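Local coordinates for protein pngf-ii (Elizabethkingia meningoseptica, PDB 4R4X) that removes N-linked glycans from glycoproteins as a peptide:N-glycosidase related to PNGase F, hydrolysing the link between the sugar and its asparagine, at residues F46-V50 / Q62-N68; N57-Q62 / T74-L80; Q228-F233 / S365-Q371. All coordinates share one frame; numbering follows the deposited sequence.

Interaction 1: F46-V50 / Q62-N68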
# COMPACT_ATOMS: atom_id res chain seq x y z
N PHE A 46 6.41 4.52 -20.22
CA PHE A 46 5.01 4.64 -19.79
C PHE A 46 4.94 4.98 -18.29
O PHE A 46 5.79 4.56 -17.54
CB PHE A 46 4.26 3.34 -20.02
CG PHE A 46 4.28 2.88 -21.44
CD1 PHE A 46 3.57 3.56 -22.42
CD2 PHE A 46 4.99 1.74 -21.80
CE1 PHE A 46 3.58 3.13 -23.73
CE2 PHE A 46 4.99 1.30 -23.11
CZ PHE A 46 4.29 1.99 -24.08
N PRO A 47 3.94 5.76 -17.86
CA PRO A 47 2.92 6.43 -18.68
C PRO A 47 3.46 7.72 -19.24
O PRO A 47 4.27 8.37 -18.60
CB PRO A 47 1.82 6.71 -17.67
CG PRO A 47 2.55 6.97 -16.39
CD PRO A 47 3.79 6.09 -16.44
N PHE A 48 3.03 8.09 -20.45
CA PHE A 48 3.34 9.39 -21.00
C PHE A 48 2.09 9.99 -21.64
O PHE A 48 1.14 9.27 -21.92
CB PHE A 48 4.54 9.35 -21.96
CG PHE A 48 4.33 8.54 -23.21
CD1 PHE A 48 3.68 9.07 -24.29
CD2 PHE A 48 4.85 7.26 -23.31
CE1 PHE A 48 3.50 8.34 -25.45
CE2 PHE A 48 4.67 6.52 -24.47
CZ PHE A 48 4.02 7.07 -25.55
N GLU A 49 2.10 11.31 -21.82
CA GLU A 49 0.93 12.02 -22.35
C GLU A 49 1.23 12.87 -23.56
O GLU A 49 2.32 13.42 -23.73
CB GLU A 49 0.32 12.90 -21.29
CG GLU A 49 -0.36 12.15 -20.16
CD GLU A 49 -0.87 13.12 -19.12
OE1 GLU A 49 -2.02 13.61 -19.28
OE2 GLU A 49 -0.09 13.40 -18.18
N VAL A 50 0.20 13.00 -24.37
CA VAL A 50 0.20 13.89 -25.52
C VAL A 50 -1.08 14.72 -25.48
O VAL A 50 -2.11 14.27 -24.98
CB VAL A 50 0.27 13.00 -26.80
CG1 VAL A 50 -0.42 13.60 -27.98
CG2 VAL A 50 1.72 12.63 -27.10
N GLN A 62 -6.61 15.15 -24.25
CA GLN A 62 -5.43 14.70 -23.57
C GLN A 62 -5.41 13.18 -23.65
O GLN A 62 -6.39 12.53 -23.32
CB GLN A 62 -5.49 15.16 -22.11
CG GLN A 62 -4.16 15.06 -21.40
CD GLN A 62 -3.16 16.13 -21.82
OE1 GLN A 62 -3.52 17.19 -22.35
NE2 GLN A 62 -1.90 15.86 -21.56
N PHE A 63 -4.28 12.63 -24.06
CA PHE A 63 -4.11 11.20 -24.26
C PHE A 63 -3.01 10.71 -23.34
O PHE A 63 -1.95 11.31 -23.29
CB PHE A 63 -3.65 10.89 -25.69
CG PHE A 63 -4.58 11.36 -26.75
CD1 PHE A 63 -4.50 12.65 -27.25
CD2 PHE A 63 -5.55 10.50 -27.28
CE1 PHE A 63 -5.37 13.07 -28.25
CE2 PHE A 63 -6.42 10.93 -28.27
CZ PHE A 63 -6.33 12.22 -28.76
N ALA A 64 -3.25 9.58 -22.69
CA ALA A 64 -2.26 8.94 -21.84
C ALA A 64 -1.95 7.55 -22.37
O ALA A 64 -2.85 6.73 -22.53
CB ALA A 64 -2.77 8.86 -20.39
N PHE A 65 -0.67 7.29 -22.61
CA PHE A 65 -0.21 6.02 -23.13
C PHE A 65 0.21 5.22 -21.90
O PHE A 65 1.16 5.58 -21.26
CB PHE A 65 0.96 6.23 -24.09
CG PHE A 65 0.59 6.92 -25.37
CD1 PHE A 65 0.04 8.20 -25.37
CD2 PHE A 65 0.80 6.30 -26.60
CE1 PHE A 65 -0.30 8.84 -26.56
CE2 PHE A 65 0.46 6.94 -27.79
CZ PHE A 65 -0.10 8.21 -27.76
N LEU A 66 -0.53 4.18 -21.57
CA LEU A 66 -0.37 3.52 -20.27
C LEU A 66 0.56 2.35 -20.35
O LEU A 66 1.32 2.06 -19.40
CB LEU A 66 -1.72 3.06 -19.74
CG LEU A 66 -2.76 4.17 -19.60
CD1 LEU A 66 -4.00 3.59 -18.98
CD2 LEU A 66 -2.21 5.31 -18.77
N ASN A 67 0.48 1.67 -21.48
CA ASN A 67 1.36 0.53 -21.73
C ASN A 67 1.40 0.35 -23.25
O ASN A 67 0.89 1.21 -23.97
CB ASN A 67 0.87 -0.71 -20.95
CG ASN A 67 -0.60 -1.02 -21.19
OD1 ASN A 67 -1.44 -0.94 -20.31
ND2 ASN A 67 -0.90 -1.43 -22.39
N ASN A 68 2.00 -0.73 -23.74
CA ASN A 68 2.20 -0.89 -25.18
C ASN A 68 0.92 -0.97 -25.99
O ASN A 68 0.94 -0.73 -27.21
CB ASN A 68 3.04 -2.13 -25.47
CG ASN A 68 4.45 -2.01 -24.95
OD1 ASN A 68 5.35 -1.60 -25.68
ND2 ASN A 68 4.64 -2.34 -23.68

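Interaction 2: N57-Q62 / T74-L80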
# COMPACT_ATOMS: atom_id res chain seq x y z
N ASN A 57 -13.28 23.59 -33.25
CA ASN A 57 -14.19 23.72 -32.11
C ASN A 57 -13.49 23.92 -30.75
O ASN A 57 -14.14 23.95 -29.70
CB ASN A 57 -15.19 22.55 -32.07
CG ASN A 57 -14.54 21.16 -31.94
OD1 ASN A 57 -15.24 20.16 -32.01
ND2 ASN A 57 -13.24 21.08 -31.75
N ASN A 58 -12.17 24.08 -30.78
CA ASN A 58 -11.38 24.15 -29.55
C ASN A 58 -11.56 22.98 -28.58
O ASN A 58 -11.41 23.12 -27.39
CB ASN A 58 -11.55 25.52 -28.86
CG ASN A 58 -10.81 26.63 -29.59
OD1 ASN A 58 -10.06 26.38 -30.54
ND2 ASN A 58 -11.03 27.88 -29.16
N GLU A 59 -11.86 21.80 -29.11
CA GLU A 59 -11.85 20.61 -28.27
C GLU A 59 -10.40 20.23 -27.97
O GLU A 59 -9.64 19.96 -28.89
CB GLU A 59 -12.57 19.44 -28.94
CG GLU A 59 -12.66 18.21 -28.03
CD GLU A 59 -13.81 17.28 -28.37
OE1 GLU A 59 -14.41 17.42 -29.46
OE2 GLU A 59 -14.13 16.40 -27.53
N VAL A 60 -10.04 20.27 -26.69
CA VAL A 60 -8.72 19.87 -26.21
C VAL A 60 -8.80 18.41 -25.76
O VAL A 60 -9.62 18.04 -24.89
CB VAL A 60 -8.29 20.77 -25.04
CG1 VAL A 60 -6.90 20.40 -24.53
CG2 VAL A 60 -8.33 22.23 -25.46
N SER A 61 -7.96 17.57 -26.36
CA SER A 61 -7.91 16.15 -26.01
C SER A 61 -6.56 15.81 -25.40
O SER A 61 -5.51 16.16 -25.94
CB SER A 61 -8.16 15.28 -27.23
OG SER A 61 -9.51 15.41 -27.67
N GLN A 62 -6.61 15.15 -24.25
CA GLN A 62 -5.43 14.70 -23.57
C GLN A 62 -5.41 13.18 -23.65
O GLN A 62 -6.39 12.53 -23.32
CB GLN A 62 -5.49 15.16 -22.11
CG GLN A 62 -4.16 15.06 -21.40
CD GLN A 62 -3.16 16.13 -21.82
OE1 GLN A 62 -3.52 17.19 -22.35
NE2 GLN A 62 -1.90 15.86 -21.56
N THR A 74 -9.10 12.03 -22.39
CA THR A 74 -10.13 12.83 -21.80
C THR A 74 -10.22 14.08 -22.66
O THR A 74 -9.19 14.58 -23.16
CB THR A 74 -9.83 13.07 -20.29
OG1 THR A 74 -11.05 13.26 -19.57
CG2 THR A 74 -8.93 14.24 -20.08
N SER A 75 -11.44 14.59 -22.84
CA SER A 75 -11.70 15.72 -23.74
C SER A 75 -12.50 16.83 -23.06
O SER A 75 -13.27 16.57 -22.15
CB SER A 75 -12.44 15.22 -24.97
OG SER A 75 -11.59 14.35 -25.71
N ASP A 76 -12.31 18.07 -23.52
CA ASP A 76 -12.93 19.24 -22.89
C ASP A 76 -12.84 20.41 -23.87
O ASP A 76 -11.75 20.75 -24.34
CB ASP A 76 -12.19 19.59 -21.59
CG ASP A 76 -12.90 20.67 -20.75
OD1 ASP A 76 -13.79 21.39 -21.27
OD2 ASP A 76 -12.55 20.80 -19.54
N ASN A 77 -13.99 21.00 -24.19
CA ASN A 77 -14.01 22.13 -25.13
C ASN A 77 -14.17 23.50 -24.45
O ASN A 77 -14.45 24.50 -25.12
CB ASN A 77 -15.06 21.91 -26.20
CG ASN A 77 -16.47 22.08 -25.67
OD1 ASN A 77 -16.70 22.18 -24.47
ND2 ASN A 77 -17.43 22.12 -26.59
N THR A 78 -13.97 23.54 -23.14
CA THR A 78 -14.07 24.78 -22.37
C THR A 78 -12.73 25.27 -21.84
O THR A 78 -12.67 26.35 -21.24
CB THR A 78 -15.01 24.62 -21.16
OG1 THR A 78 -14.41 23.77 -20.16
CG2 THR A 78 -16.36 24.05 -21.58
N ILE A 79 -11.66 24.50 -22.03
CA ILE A 79 -10.38 24.82 -21.37
C ILE A 79 -9.79 26.17 -21.83
O ILE A 79 -9.40 27.00 -21.01
CB ILE A 79 -9.33 23.71 -21.60
CG1 ILE A 79 -9.77 22.42 -20.89
CG2 ILE A 79 -7.96 24.15 -21.10
CD1 ILE A 79 -8.73 21.31 -20.89
N LEU A 80 -9.71 26.36 -23.14
CA LEU A 80 -9.10 27.58 -23.69
C LEU A 80 -9.89 28.82 -23.26
O LEU A 80 -9.31 29.77 -22.78
CB LEU A 80 -9.01 27.49 -25.22
CG LEU A 80 -8.11 26.34 -25.70
CD1 LEU A 80 -7.89 26.41 -27.20
CD2 LEU A 80 -6.80 26.35 -24.94
O HOH W 1 -11.21 24.70 -25.02
O HOH W 2 -8.81 17.50 -22.20

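Interaction 3: Q228-F233 / S365-Q371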
# COMPACT_ATOMS: atom_id res chain seq x y z
N GLN A 228 14.92 -7.06 -5.48
CA GLN A 228 15.44 -6.28 -4.37
C GLN A 228 15.39 -4.80 -4.75
O GLN A 228 15.86 -4.40 -5.81
CB GLN A 228 16.88 -6.71 -4.01
CG GLN A 228 17.67 -5.74 -3.12
CD GLN A 228 17.11 -5.55 -1.70
OE1 GLN A 228 16.54 -6.47 -1.12
NE2 GLN A 228 17.25 -4.32 -1.16
N GLY A 229 14.82 -3.99 -3.88
CA GLY A 229 14.71 -2.55 -4.09
C GLY A 229 13.24 -2.12 -4.18
O GLY A 229 12.89 -0.99 -3.79
N ASN A 230 12.40 -3.00 -4.68
CA ASN A 230 10.97 -2.67 -4.80
C ASN A 230 10.32 -2.66 -3.41
O ASN A 230 10.75 -3.39 -2.50
CB ASN A 230 10.25 -3.72 -5.63
CG ASN A 230 10.51 -3.64 -7.13
OD1 ASN A 230 9.96 -4.45 -7.85
ND2 ASN A 230 11.33 -2.71 -7.60
N THR A 231 9.28 -1.86 -3.23
CA THR A 231 8.57 -1.88 -1.97
C THR A 231 7.21 -2.55 -2.14
O THR A 231 6.67 -2.65 -3.27
CB THR A 231 8.41 -0.47 -1.38
OG1 THR A 231 7.76 0.40 -2.32
CG2 THR A 231 9.75 0.10 -1.01
N ILE A 232 6.70 -3.05 -1.02
CA ILE A 232 5.47 -3.84 -1.00
C ILE A 232 4.60 -3.41 0.17
O ILE A 232 5.08 -3.29 1.31
CB ILE A 232 5.74 -5.34 -0.83
CG1 ILE A 232 6.86 -5.85 -1.72
CG2 ILE A 232 4.46 -6.11 -1.13
CD1 ILE A 232 7.39 -7.20 -1.30
N PHE A 233 3.32 -3.18 -0.12
CA PHE A 233 2.36 -2.77 0.88
C PHE A 233 1.12 -3.65 0.77
O PHE A 233 0.80 -4.19 -0.31
CB PHE A 233 1.92 -1.31 0.66
CG PHE A 233 2.96 -0.28 0.99
CD1 PHE A 233 4.02 -0.07 0.16
CD2 PHE A 233 2.82 0.53 2.13
CE1 PHE A 233 4.97 0.90 0.46
CE2 PHE A 233 3.77 1.50 2.44
CZ PHE A 233 4.86 1.67 1.61
N SER A 365 0.16 -4.13 -3.09
CA SER A 365 0.75 -3.30 -4.13
C SER A 365 2.28 -3.40 -4.09
O SER A 365 2.90 -3.46 -3.00
CB SER A 365 0.32 -1.84 -4.00
OG SER A 365 0.75 -1.27 -2.79
N ILE A 366 2.85 -3.44 -5.28
CA ILE A 366 4.29 -3.55 -5.49
C ILE A 366 4.76 -2.35 -6.30
O ILE A 366 4.24 -2.06 -7.39
CB ILE A 366 4.66 -4.84 -6.24
CG1 ILE A 366 4.05 -6.06 -5.55
CG2 ILE A 366 6.19 -4.98 -6.35
CD1 ILE A 366 3.76 -7.20 -6.49
N HIS A 367 5.73 -1.63 -5.73
CA HIS A 367 6.16 -0.35 -6.25
C HIS A 367 7.62 -0.43 -6.73
O HIS A 367 8.46 -1.01 -6.02
CB HIS A 367 5.97 0.73 -5.19
CG HIS A 367 4.56 0.79 -4.69
ND1 HIS A 367 3.60 1.61 -5.25
CD2 HIS A 367 3.93 0.06 -3.75
CE1 HIS A 367 2.45 1.41 -4.64
NE2 HIS A 367 2.62 0.46 -3.74
N PRO A 368 7.91 0.12 -7.93
CA PRO A 368 9.18 -0.02 -8.67
C PRO A 368 10.31 0.85 -8.10
O PRO A 368 10.97 1.59 -8.82
CB PRO A 368 8.80 0.45 -10.09
CG PRO A 368 7.73 1.47 -9.85
CD PRO A 368 6.91 0.88 -8.73
N ASP A 369 10.54 0.74 -6.80
CA ASP A 369 11.54 1.50 -6.13
C ASP A 369 12.91 0.81 -6.25
O ASP A 369 13.01 -0.30 -6.74
CB ASP A 369 11.15 1.60 -4.64
CG ASP A 369 10.00 2.53 -4.42
OD1 ASP A 369 9.91 3.55 -5.15
OD2 ASP A 369 9.18 2.27 -3.49
N GLN A 370 13.94 1.48 -5.76
CA GLN A 370 15.29 0.91 -5.67
C GLN A 370 15.83 1.25 -4.26
O GLN A 370 16.93 1.76 -4.11
CB GLN A 370 16.20 1.46 -6.78
CG GLN A 370 15.64 1.30 -8.21
CD GLN A 370 16.29 2.21 -9.26
OE1 GLN A 370 16.65 3.36 -9.00
NE2 GLN A 370 16.42 1.69 -10.48
N GLN A 371 15.03 0.96 -3.24
CA GLN A 371 15.39 1.30 -1.86
C GLN A 371 16.55 0.43 -1.35
O GLN A 371 16.64 -0.75 -1.67
CB GLN A 371 14.18 1.19 -0.92
CG GLN A 371 13.62 -0.20 -0.73
CD GLN A 371 14.40 -1.06 0.28
OE1 GLN A 371 15.03 -0.55 1.21
NE2 GLN A 371 14.31 -2.35 0.12
O HOH W 3 13.11 -4.37 -1.65

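Interaction 1: F46-V50 / Q62-N68
Gln62 reaches across to Glu49. With CG anti to the backbone N (chi1 -165°) and a bend at chi2, its NE2 arrives 3.2 Å from Glu49 OE1. The amide meets this oxygen from above the carboxylate plane, the two planes standing 79° apart; OE1 also bonds to Tyr176 OH of helix 173-182. Phe63 then pairs with Val50 through two backbone bonds, Phe63 N to Val50 O and Val50 N to Phe63 O, both 2.9 Å, while Val50 O lies at the edge of the Phe63 ring. Ala64 forms a non-hydrogen-bonded pair with Glu49 and rests its methyl CB 4.1 Å from Glu49 CG, on the face packed by helix 173-182.

On the other face, Phe65 carries an offset stack with Phe48. The ring planes are 18° apart and the packing is tight, Phe48 CE1 coming within 3.2 Å of Phe65 CG, while Phe65 CB sits over the Phe48 ring as a CH-pi donor. Phe65 N bonds to Phe48 O at 2.8 Å; Phe65 O takes the Phe48 N-H at 3.2 Å and also faces Pro47 CA. Past this bridge, near the cis peptide before Pro47, Leu66 O lies 3.3 Å from Phe46 CB. Asn67 places its carbonyl carbon over one face of the Phe46 ring, toward its rim, and Asn68 brings ND2 to 3.7 Å from Phe46 CE2, its amide steeply turned against the ring. The arrangement is the open end of an antiparallel beta hairpin, strands 48-54 and 59-65, in the N-terminal domain.

Interaction 2: N57-Q62 / T74-L80
Ser61 and Ser75 face each other in a non-hydrogen-bonded pair of the hairpin, and their hydroxyls add a side-chain hydrogen bond, OG to OG 3.0 Å, in which either could be the donor. Each OG lies anti to its own carbonyl carbon (chi1 -68° in Ser61), and the matching torsions bring the two oxygens together on one face of the sheet. To one side, Gln62 N meets Thr74 O at 2.9 Å in a nearly straight bond (177°), and Thr74 N returns one to Gln62 O. Val60 fills the opposite face with its branches: CG1 approaches Ile79 CD1 at 4.2 Å and CG2 approaches Leu80 CG at 4.1 Å, while Ile127 of a loop touches both Val60 and Ile79.

Toward the open end of the hairpin the pairing slackens: Val60 N bonds to Asp76 O, but Asp76 N returns a more bent bond to Val60 O (139°). Beyond, a water links Asn58 O and Leu80 N, and the exposed Asn77 lays CB 4.0 Å from Glu59 CA and points its CA-H at Asn58 O. Asp76 OD1 accepts Thr78 N, which makes an Asx turn leading into helix 79-82, and also Thr78 OG1, itself bonded to Lys82 NZ. Bonds across the segments thus come from backbone amides, a hydroxyl pair and water; Glu59 OE2 comes only alongside Ser75 CB, without a salt bridge across the contact. The two Thr78 donors would be expected to stabilise the Asp76 carboxylate.

Interaction 3: Q228-F233 / S365-Q371
Backbone hydrogen bonds tie Thr231 to His367 and Phe233 to Ser365 in two antiparallel hydrogen-bonded pairs. The shortest of the four joins His367 N to Thr231 O at 2.8 Å. His367 O also accepts Asp369 N, closing an inverse gamma turn centred on Pro368. Farther out, Gln371 N bonds to a lone pair of Gly229 O at 2.9 Å, and Gly229, lacking a side chain, lets its CA come within 3.8 Å of Gln370 CA.

Side-chain bonds follow where the strands give way to loops. Thr231 OG1, held between its backbone N and carbonyl carbon (chi1 56°), donates to Asp369 OD2 on the anti side at 2.6 Å. Asn230 ND2 meets a lone pair of Asp369 O at 3.1 Å, with that oxygen in the plane of the amide. A water joins Gly229 N, Asn230 O and Gln371 NE2, while Gln371 OE1 takes the backbone N of Ile373 and Val374.

These strands, 231-240 and 358-367, are the two inner members of a four-stranded antiparallel sheet, consistent with the jelly-roll architecture of PNGase F.

Among rings, His367 and Phe233 meet with planes at 90°, CD2 of the histidine 3.9 Å from CD1 of the phenylalanine. The imidazole is fixed by a hydrogen bond between its NE2 and Ser365 OG (2.7 Å), and Phe185 stacks on it. Arg329 NH2 gives Ser365 OG a second partner. Aliphatic contact is slight by comparison, with Ile232 CG2 approaching Ile366 CG1 on the other face.

In the fold
Interactions 1 and 2 flank the same strand, 59-65, and meet at Gln62, which serves both. Together they join three consecutive strands of the N-terminal domain. Interaction 3 lies in the PNGase F-like part and bridges strands far apart in sequence. Its centre is nearest that of the chain, about 10 Å away, against about 24 Å for interaction 1 and 34 Å for interaction 2; interaction 1 has more buried residues (5 of 12) than interaction 2 (3 of 12). All share antiparallel backbone pairing. An aromatic stack distinguishes 46-50 with 62-68, hydroxyls, water and aliphatic groups serve 57-62 with 74-80, and a carboxylate, amides and a histidine finish 228-233 with 365-371.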